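Local coordinates for alkaline serine protease (Pseudoalteromonas sp., PDB 1Y9Z), which probably hydrolyses peptide bonds as a cold-adapted, subtilisin-like serine protease of an Antarctic bacterium, at residues 137-142 / 169-174; 112-117 / 144-149; 123-128 / 378-383. All coordinates share one frame; numbering follows the deposited sequence.

In the fold
The three contacts lie on the same side of the chain's centre, in the subtilisin-like alpha/beta domain. Contacts 1 and 2 share helix 137-148, with centres about 10 Å apart, and touch where Ser173 packs on Asn144 and Tyr147. Contacts 2 and 3, with centres about 13 Å apart, meet through a hydrogen bond from Ala123 N to Cys117 O (3.0 Å) and packing of Ile114 on Met128 and Cys117 on Val126. Contacts 1 and 3 do not touch; their nearest atoms are about 5 Å apart. Phenylmethanesulfonic acid lies about 12 Å from the side chain of Glu139. Contact 3 leads along the chain to its pocket: Ser129 follows strand 125-128, and Thr368 and Ser369 begin helix 368-385.

Contact 1: 137-142 / 169-174; sequences TTERNA and ASYDSV. With NA (sodium ion), chain E; NA (sodium ion), chain F.
Tyr171 points its ring at helix 137-148 and is gripped there by Glu139 and Arg140. The contact joins this surface helix of the subtilisin-like alpha/beta fold to a sodium-binding loop. The phenol OH of Tyr171 donates to Glu139 OE2 at 2.6 Å. It meets the lone pair of OE2 that faces away from the other carboxylate oxygen. The carboxylate lies at the ring edge, with its plane 75° from the ring plane. Glu139 gets there with CG anti to its backbone N (chi1 -175°) and an extended chain. Tyr171 OH also accepts a hydrogen bond from Thr136 N, so two bonds hold the hydroxyl.

Arg140 takes the other part of the ring. Its CA sits over one face, 4.1 Å from the ring centroid, in a CH-pi contact. The side chain then bends at chi3 (-63°) and brings the guanidinium round to the ring edge. The two planes are perpendicular there, and Tyr171 CD2 lies over the guanidinium face, 3.3 Å from NH1. This is an edge-on meeting, not a stack.

Water links the rest. One molecule joins Arg140 O to Ser173 OG. Another accepts from Arg140 NH1 and Asp172 N and donates to Asp172 OD2. Asp172 OD1 is taken by Gln195 NE2.

Behind the ring, a type I turn runs from Tyr171 to Val174 and presents carbonyls to the metal. The site is probably equivalent to the weak cation site of subtilisins. The first sodium ion is held by Gln195 OE1 and by Ala169 O, Tyr171 O and Val174 O, these three at 2.2 to 2.4 Å. Gln195 and Glu197 complete the second sodium site, which Val174 O also reaches, at 3.0 Å from the ion.

Contact 2: 112-117 / 144-149; sequences AAIDTC and NTHYNN
Between 112-117 and 144-149 the nearest CA atoms are those of Asp115 and His146, 8.5 Å apart. The two helices run in the same general direction, and the backbones stay well separated, so side chains bridge the gap. The helix holding 144-149 ends here: Asn148 is its last residue, and Asn149 already belongs to the turn.

His146 fills most of the interface. Its ring points at helix 110-119 and is met by two neighbours. The Asp115 carboxylate lies near the ring edge, but the detail is doubtful because the ring is probably turned over in the model. Ile114 approaches obliquely with its CG2 methyl. With chi1 at -63°, this branch lies anti to the backbone N and reaches the ring, while CG1 carries CD1 toward Met128. The contact is small, burying 124 Å² in all.

The pairing lies in the helical layer on one face of the central, mostly parallel sheet of the subtilase alpha/beta fold. Helix 110-119 rests on strands 25-30 and 92-100 through Ala113 and Cys117, and Cys117 is disulfide-bonded to Cys27. On helix 137-148, Tyr147 turns to Ser392 and Arg395 of helix 391-401.

Contact 3: 123-128 / 378-383; sequences ANVVTM and VATLVW
Val125 packs against Thr380 and Trp383 in a buried strand-on-helix contact of the subtilisin-like alpha/beta domain. Strand 125-128 belongs to the mostly parallel central sheet, and helix 368-385 covers one of its faces. The backbones come nearest at Val125 and Thr380, whose CA atoms are 6.8 Å apart.

Val125 does most of the touching with one methyl, CG2. It lies 3.5 Å from Thr380 OG1 and 3.7 Å from Trp383 CE3, so it sits in the angle between hydroxyl and indole. The valine CG1 branch is anti to the backbone N (chi1 179°), which turns CG2 to the indole. The side chains of Val125 and Trp383 pass alongside each other, pointing opposite ways. The methyl meets the edge of the indole, near the ring plane, and not its face.

The same edge also faces Asn124. Its backbone O is 3.3 Å from Trp383 CZ3, again near the ring plane, and Asn124 CB is 3.9 Å from that carbon. These are packing contacts, and no hydrogen bond crosses between the two segments. Thr380 OG1 instead donates a hydrogen bond to Ser376 O, one turn back in its own helix, and Asn124 OD1 takes the N-H of Thr25. Trp383 NE1 donates a hydrogen bond to Cys389 O, which helps fix the turn of the indole, and Arg24 makes a cation-pi contact with the ring.

Strand 125-128 lies between parallel strands 25-30 and 152-156, and helix 368-385 touches both: Thr380 rests on Ile26, Ala379 on Leu152 and Ile154, and Trp383 on Leu152.

Contact 1: 137-142 / 169-174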
loop_
_atom_site.group_PDB
_atom_site.type_symbol
_atom_site.label_atom_id
_atom_site.label_comp_id
_atom_site.label_asym_id
_atom_site.label_seq_id
_atom_site.Cartn_x
_atom_site.Cartn_y
_atom_site.Cartn_z
ATOM N N THR A 137 8.542 -13.864 25.694
ATOM C CA THR A 137 9.474 -13.031 26.440
ATOM C C THR A 137 10.834 -12.971 25.749
ATOM O O THR A 137 11.456 -11.911 25.681
ATOM C CB THR A 137 9.668 -13.562 27.872
ATOM O OG1 THR A 137 8.387 -13.713 28.498
ATOM C CG2 THR A 137 10.510 -12.594 28.686
ATOM N N THR A 138 11.294 -14.106 25.234
ATOM C CA THR A 138 12.586 -14.145 24.561
ATOM C C THR A 138 12.595 -13.194 23.367
ATOM O O THR A 138 13.570 -12.482 23.137
ATOM C CB THR A 138 12.920 -15.566 24.072
ATOM O OG1 THR A 138 12.932 -16.465 25.189
ATOM C CG2 THR A 138 14.285 -15.591 23.408
ATOM N N GLU A 139 11.502 -13.181 22.613
ATOM C CA GLU A 139 11.406 -12.307 21.454
ATOM C C GLU A 139 11.292 -10.847 21.892
ATOM O O GLU A 139 11.958 -9.973 21.334
ATOM C CB GLU A 139 10.209 -12.717 20.597
ATOM C CG GLU A 139 10.075 -11.962 19.291
ATOM C CD GLU A 139 9.038 -12.589 18.388
ATOM O OE1 GLU A 139 9.421 -13.223 17.381
ATOM O OE2 GLU A 139 7.835 -12.463 18.694
ATOM N N ARG A 140 10.455 -10.579 22.890
ATOM C CA ARG A 140 10.293 -9.215 23.389
ATOM C C ARG A 140 11.654 -8.662 23.816
ATOM O O ARG A 140 12.010 -7.532 23.485
ATOM C CB ARG A 140 9.335 -9.186 24.589
ATOM C CG ARG A 140 9.000 -7.777 25.079
ATOM C CD ARG A 140 8.259 -7.786 26.413
ATOM N NE ARG A 140 6.949 -8.435 26.346
ATOM C CZ ARG A 140 5.888 -7.939 25.714
ATOM N NH1 ARG A 140 5.967 -6.776 25.083
ATOM N NH2 ARG A 140 4.742 -8.605 25.718
ATOM N N ASN A 141 12.415 -9.473 24.544
ATOM C CA ASN A 141 13.732 -9.072 25.029
ATOM C C ASN A 141 14.743 -8.863 23.901
ATOM O O ASN A 141 15.493 -7.883 23.907
ATOM C CB ASN A 141 14.271 -10.123 26.008
ATOM C CG ASN A 141 13.564 -10.094 27.351
ATOM O OD1 ASN A 141 13.717 -11.007 28.163
ATOM N ND2 ASN A 141 12.796 -9.040 27.598
ATOM N N ALA A 142 14.763 -9.780 22.940
ATOM C CA ALA A 142 15.697 -9.680 21.822
ATOM C C ALA A 142 15.476 -8.405 21.019
ATOM O O ALA A 142 16.433 -7.720 20.656
ATOM C CB ALA A 142 15.565 -10.895 20.916
ATOM N N ALA A 169 4.741 -5.946 15.763
ATOM C CA ALA A 169 4.217 -4.588 15.907
ATOM C C ALA A 169 3.798 -4.209 17.322
ATOM O O ALA A 169 4.041 -3.087 17.764
ATOM C CB ALA A 169 3.045 -4.381 14.963
ATOM N N SER A 170 3.182 -5.145 18.036
ATOM C CA SER A 170 2.681 -4.855 19.373
ATOM C C SER A 170 3.652 -4.887 20.552
ATOM O O SER A 170 3.229 -4.758 21.702
ATOM C CB SER A 170 1.463 -5.737 19.639
ATOM O OG SER A 170 0.464 -5.465 18.662
ATOM N N TYR A 171 4.943 -5.059 20.279
ATOM C CA TYR A 171 5.958 -5.020 21.336
ATOM C C TYR A 171 6.290 -3.534 21.493
ATOM O O TYR A 171 6.193 -2.774 20.529
ATOM C CB TYR A 171 7.229 -5.768 20.917
ATOM C CG TYR A 171 7.112 -7.275 20.911
ATOM C CD1 TYR A 171 7.473 -8.012 19.786
ATOM C CD2 TYR A 171 6.672 -7.970 22.040
ATOM C CE1 TYR A 171 7.407 -9.397 19.779
ATOM C CE2 TYR A 171 6.602 -9.361 22.045
ATOM C CZ TYR A 171 6.972 -10.067 20.910
ATOM O OH TYR A 171 6.912 -11.441 20.905
ATOM N N ASP A 172 6.690 -3.114 22.687
ATOM C CA ASP A 172 7.008 -1.705 22.913
ATOM C C ASP A 172 8.227 -1.194 22.147
ATOM O O ASP A 172 8.384 0.011 21.955
ATOM C CB ASP A 172 7.209 -1.440 24.407
ATOM C CG ASP A 172 5.918 -1.531 25.192
ATOM O OD1 ASP A 172 4.928 -0.895 24.775
ATOM O OD2 ASP A 172 5.897 -2.229 26.228
ATOM N N SER A 173 9.085 -2.108 21.708
ATOM C CA SER A 173 10.300 -1.742 20.982
ATOM C C SER A 173 10.075 -1.548 19.486
ATOM O O SER A 173 11.010 -1.210 18.753
ATOM C CB SER A 173 11.354 -2.832 21.175
ATOM O OG SER A 173 10.892 -4.065 20.644
ATOM N N VAL A 174 8.841 -1.752 19.043
ATOM C CA VAL A 174 8.500 -1.654 17.626
ATOM C C VAL A 174 7.366 -0.671 17.358
ATOM O O VAL A 174 6.411 -0.594 18.133
ATOM C CB VAL A 174 8.069 -3.046 17.093
ATOM C CG1 VAL A 174 7.804 -2.989 15.598
ATOM C CG2 VAL A 174 9.131 -4.083 17.426
HETATM NA NA NA E . 4.712 -1.445 19.332
HETATM NA NA NA F . 3.783 0.652 18.725
HETATM O O HOH W 1 10.204 -5.551 22.763
HETATM O O HOH W 2 7.154 -4.613 25.055
#

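Contact 2: 112-117 / 144-149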
loop_
_atom_site.group_PDB
_atom_site.type_symbol
_atom_site.label_atom_id
_atom_site.label_comp_id
_atom_site.label_asym_id
_atom_site.label_seq_id
_atom_site.Cartn_x
_atom_site.Cartn_y
_atom_site.Cartn_z
ATOM N N ALA A 112 16.145 -14.320 14.436
ATOM C CA ALA A 112 17.334 -14.625 13.647
ATOM C C ALA A 112 17.389 -13.753 12.393
ATOM O O ALA A 112 18.466 -13.323 11.978
ATOM C CB ALA A 112 17.349 -16.100 13.265
ATOM N N ALA A 113 16.227 -13.499 11.793
ATOM C CA ALA A 113 16.151 -12.666 10.597
ATOM C C ALA A 113 16.581 -11.245 10.943
ATOM O O ALA A 113 17.319 -10.609 10.191
ATOM C CB ALA A 113 14.729 -12.668 10.042
ATOM N N ILE A 114 16.112 -10.744 12.081
ATOM C CA ILE A 114 16.481 -9.404 12.510
ATOM C C ILE A 114 17.983 -9.374 12.803
ATOM O O ILE A 114 18.669 -8.425 12.428
ATOM C CB ILE A 114 15.677 -8.985 13.760
ATOM C CG1 ILE A 114 14.186 -8.934 13.413
ATOM C CG2 ILE A 114 16.148 -7.624 14.256
ATOM C CD1 ILE A 114 13.279 -8.701 14.614
ATOM N N ASP A 115 18.495 -10.412 13.463
ATOM C CA ASP A 115 19.928 -10.474 13.756
ATOM C C ASP A 115 20.710 -10.366 12.451
ATOM O O ASP A 115 21.713 -9.663 12.374
ATOM C CB ASP A 115 20.311 -11.796 14.437
ATOM C CG ASP A 115 19.787 -11.913 15.855
ATOM O OD1 ASP A 115 19.603 -10.877 16.524
ATOM O OD2 ASP A 115 19.579 -13.056 16.310
ATOM N N THR A 116 20.251 -11.085 11.430
ATOM C CA THR A 116 20.908 -11.070 10.126
ATOM C C THR A 116 20.883 -9.663 9.533
ATOM O O THR A 116 21.879 -9.181 8.993
ATOM C CB THR A 116 20.221 -12.059 9.165
ATOM O OG1 THR A 116 20.381 -13.392 9.672
ATOM C CG2 THR A 116 20.833 -11.977 7.770
ATOM N N CYS A 117 19.736 -9.005 9.639
ATOM C CA CYS A 117 19.592 -7.647 9.137
ATOM C C CYS A 117 20.661 -6.742 9.746
ATOM O O CYS A 117 21.297 -5.950 9.051
ATOM C CB CYS A 117 18.233 -7.089 9.530
ATOM S SG CYS A 117 16.810 -7.471 8.468
ATOM N N ASN A 144 13.919 -5.652 22.081
ATOM C CA ASN A 144 14.166 -4.487 22.921
ATOM C C ASN A 144 15.669 -4.201 22.932
ATOM O O ASN A 144 16.092 -3.045 22.950
ATOM C CB ASN A 144 13.689 -4.740 24.353
ATOM C CG ASN A 144 13.603 -3.463 25.173
ATOM O OD1 ASN A 144 13.643 -3.500 26.402
ATOM N ND2 ASN A 144 13.470 -2.328 24.495
ATOM N N THR A 145 16.472 -5.261 22.922
ATOM C CA THR A 145 17.923 -5.115 22.922
ATOM C C THR A 145 18.372 -4.414 21.643
ATOM O O THR A 145 19.178 -3.486 21.688
ATOM C CB THR A 145 18.615 -6.490 23.037
ATOM O OG1 THR A 145 18.309 -7.069 24.314
ATOM C CG2 THR A 145 20.128 -6.345 22.904
ATOM N N HIS A 146 17.846 -4.853 20.503
ATOM C CA HIS A 146 18.198 -4.235 19.229
ATOM C C HIS A 146 17.794 -2.766 19.219
ATOM O O HIS A 146 18.559 -1.908 18.784
ATOM C CB HIS A 146 17.516 -4.966 18.072
ATOM C CG HIS A 146 18.295 -6.134 17.557
ATOM N ND1 HIS A 146 17.767 -7.403 17.463
ATOM C CD2 HIS A 146 19.565 -6.220 17.097
ATOM C CE1 HIS A 146 18.678 -8.220 16.966
ATOM N NE2 HIS A 146 19.779 -7.527 16.735
ATOM N N TYR A 147 16.586 -2.484 19.699
ATOM C CA TYR A 147 16.079 -1.119 19.753
ATOM C C TYR A 147 16.970 -0.246 20.633
ATOM O O TYR A 147 17.343 0.861 20.243
ATOM C CB TYR A 147 14.642 -1.123 20.286
ATOM C CG TYR A 147 14.032 0.249 20.468
ATOM C CD1 TYR A 147 13.957 1.153 19.410
ATOM C CD2 TYR A 147 13.502 0.633 21.699
ATOM C CE1 TYR A 147 13.369 2.406 19.575
ATOM C CE2 TYR A 147 12.912 1.881 21.875
ATOM C CZ TYR A 147 12.849 2.763 20.810
ATOM O OH TYR A 147 12.259 3.995 20.982
ATOM N N ASN A 148 17.317 -0.744 21.814
ATOM C CA ASN A 148 18.168 0.026 22.713
ATOM C C ASN A 148 19.570 0.176 22.139
ATOM O O ASN A 148 20.271 1.139 22.452
ATOM C CB ASN A 148 18.225 -0.625 24.098
ATOM C CG ASN A 148 16.894 -0.562 24.820
ATOM O OD1 ASN A 148 16.195 0.452 24.769
ATOM N ND2 ASN A 148 16.541 -1.642 25.508
ATOM N N ASN A 149 19.976 -0.770 21.297
ATOM C CA ASN A 149 21.292 -0.699 20.672
ATOM C C ASN A 149 21.292 0.312 19.531
ATOM O O ASN A 149 22.329 0.564 18.921
ATOM C CB ASN A 149 21.733 -2.066 20.139
ATOM C CG ASN A 149 22.161 -3.012 21.244
ATOM O OD1 ASN A 149 22.448 -2.588 22.362
ATOM N ND2 ASN A 149 22.222 -4.302 20.928
#

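Contact 3: 123-128 / 378-383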
loop_
_atom_site.group_PDB
_atom_site.type_symbol
_atom_site.label_atom_id
_atom_site.label_comp_id
_atom_site.label_asym_id
_atom_site.label_seq_id
_atom_site.Cartn_x
_atom_site.Cartn_y
_atom_site.Cartn_z
ATOM N N ALA A 123 21.958 -2.997 9.209
ATOM C CA ALA A 123 20.723 -2.224 9.236
ATOM C C ALA A 123 20.566 -1.233 10.385
ATOM O O ALA A 123 20.919 -1.521 11.529
ATOM C CB ALA A 123 19.531 -3.176 9.227
ATOM N N ASN A 124 20.026 -0.060 10.060
ATOM C CA ASN A 124 19.742 0.975 11.050
ATOM C C ASN A 124 18.238 0.900 11.283
ATOM O O ASN A 124 17.746 1.167 12.378
ATOM C CB ASN A 124 20.079 2.366 10.514
ATOM C CG ASN A 124 21.535 2.513 10.146
ATOM O OD1 ASN A 124 21.868 2.759 8.987
ATOM N ND2 ASN A 124 22.415 2.368 11.129
ATOM N N VAL A 125 17.518 0.544 10.221
ATOM C CA VAL A 125 16.070 0.415 10.257
ATOM C C VAL A 125 15.690 -0.979 9.772
ATOM O O VAL A 125 16.225 -1.463 8.774
ATOM C CB VAL A 125 15.385 1.447 9.324
ATOM C CG1 VAL A 125 13.869 1.274 9.373
ATOM C CG2 VAL A 125 15.778 2.862 9.724
ATOM N N VAL A 126 14.789 -1.630 10.498
ATOM C CA VAL A 126 14.313 -2.952 10.113
ATOM C C VAL A 126 12.805 -2.826 9.962
ATOM O O VAL A 126 12.098 -2.501 10.922
ATOM C CB VAL A 126 14.653 -4.017 11.174
ATOM C CG1 VAL A 126 14.060 -5.359 10.770
ATOM C CG2 VAL A 126 16.168 -4.141 11.314
ATOM N N THR A 127 12.319 -3.059 8.747
ATOM C CA THR A 127 10.900 -2.939 8.466
ATOM C C THR A 127 10.283 -4.321 8.251
ATOM O O THR A 127 10.790 -5.141 7.477
ATOM C CB THR A 127 10.684 -1.993 7.252
ATOM O OG1 THR A 127 9.291 -1.704 7.102
ATOM C CG2 THR A 127 11.233 -2.609 5.974
ATOM N N MET A 128 9.186 -4.571 8.958
ATOM C CA MET A 128 8.522 -5.864 8.919
ATOM C C MET A 128 7.030 -5.784 8.625
ATOM O O MET A 128 6.215 -5.546 9.520
ATOM C CB MET A 128 8.764 -6.571 10.257
ATOM C CG MET A 128 10.250 -6.709 10.578
ATOM S SD MET A 128 10.656 -7.176 12.278
ATOM C CE MET A 128 10.521 -5.600 13.103
ATOM N N VAL A 378 10.118 6.658 5.096
ATOM C CA VAL A 378 10.229 8.039 5.554
ATOM C C VAL A 378 11.162 8.135 6.756
ATOM O O VAL A 378 11.932 9.083 6.874
ATOM C CB VAL A 378 8.846 8.621 5.932
ATOM C CG1 VAL A 378 9.015 9.912 6.727
ATOM C CG2 VAL A 378 8.042 8.895 4.671
ATOM N N ALA A 379 11.097 7.152 7.649
ATOM C CA ALA A 379 11.956 7.155 8.829
ATOM C C ALA A 379 13.417 7.165 8.396
ATOM O O ALA A 379 14.235 7.910 8.936
ATOM C CB ALA A 379 11.672 5.926 9.692
ATOM N N THR A 380 13.736 6.335 7.412
ATOM C CA THR A 380 15.095 6.239 6.899
ATOM C C THR A 380 15.510 7.554 6.237
ATOM O O THR A 380 16.617 8.051 6.458
ATOM C CB THR A 380 15.209 5.084 5.877
ATOM O OG1 THR A 380 14.767 3.863 6.489
ATOM C CG2 THR A 380 16.646 4.911 5.419
ATOM N N LEU A 381 14.612 8.113 5.431
ATOM C CA LEU A 381 14.872 9.372 4.736
ATOM C C LEU A 381 15.152 10.506 5.721
ATOM O O LEU A 381 16.139 11.231 5.589
ATOM C CB LEU A 381 13.677 9.736 3.852
ATOM C CG LEU A 381 13.701 11.101 3.154
ATOM C CD1 LEU A 381 14.934 11.227 2.263
ATOM C CD2 LEU A 381 12.429 11.255 2.333
ATOM N N VAL A 382 14.278 10.654 6.709
ATOM C CA VAL A 382 14.434 11.697 7.711
ATOM C C VAL A 382 15.708 11.486 8.519
ATOM O O VAL A 382 16.452 12.430 8.784
ATOM C CB VAL A 382 13.216 11.726 8.661
ATOM C CG1 VAL A 382 13.475 12.675 9.820
ATOM C CG2 VAL A 382 11.977 12.159 7.893
ATOM N N TRP A 383 15.967 10.241 8.900
ATOM C CA TRP A 383 17.149 9.917 9.687
ATOM C C TRP A 383 18.442 10.242 8.937
ATOM O O TRP A 383 19.449 10.584 9.556
ATOM C CB TRP A 383 17.132 8.432 10.056
ATOM C CG TRP A 383 17.934 8.070 11.274
ATOM C CD1 TRP A 383 18.778 8.878 11.987
ATOM C CD2 TRP A 383 17.958 6.794 11.923
ATOM N NE1 TRP A 383 19.323 8.182 13.042
ATOM C CE2 TRP A 383 18.836 6.900 13.025
ATOM C CE3 TRP A 383 17.320 5.570 11.680
ATOM C CZ2 TRP A 383 19.093 5.826 13.886
ATOM C CZ3 TRP A 383 17.576 4.502 12.535
ATOM C CH2 TRP A 383 18.457 4.638 13.624
#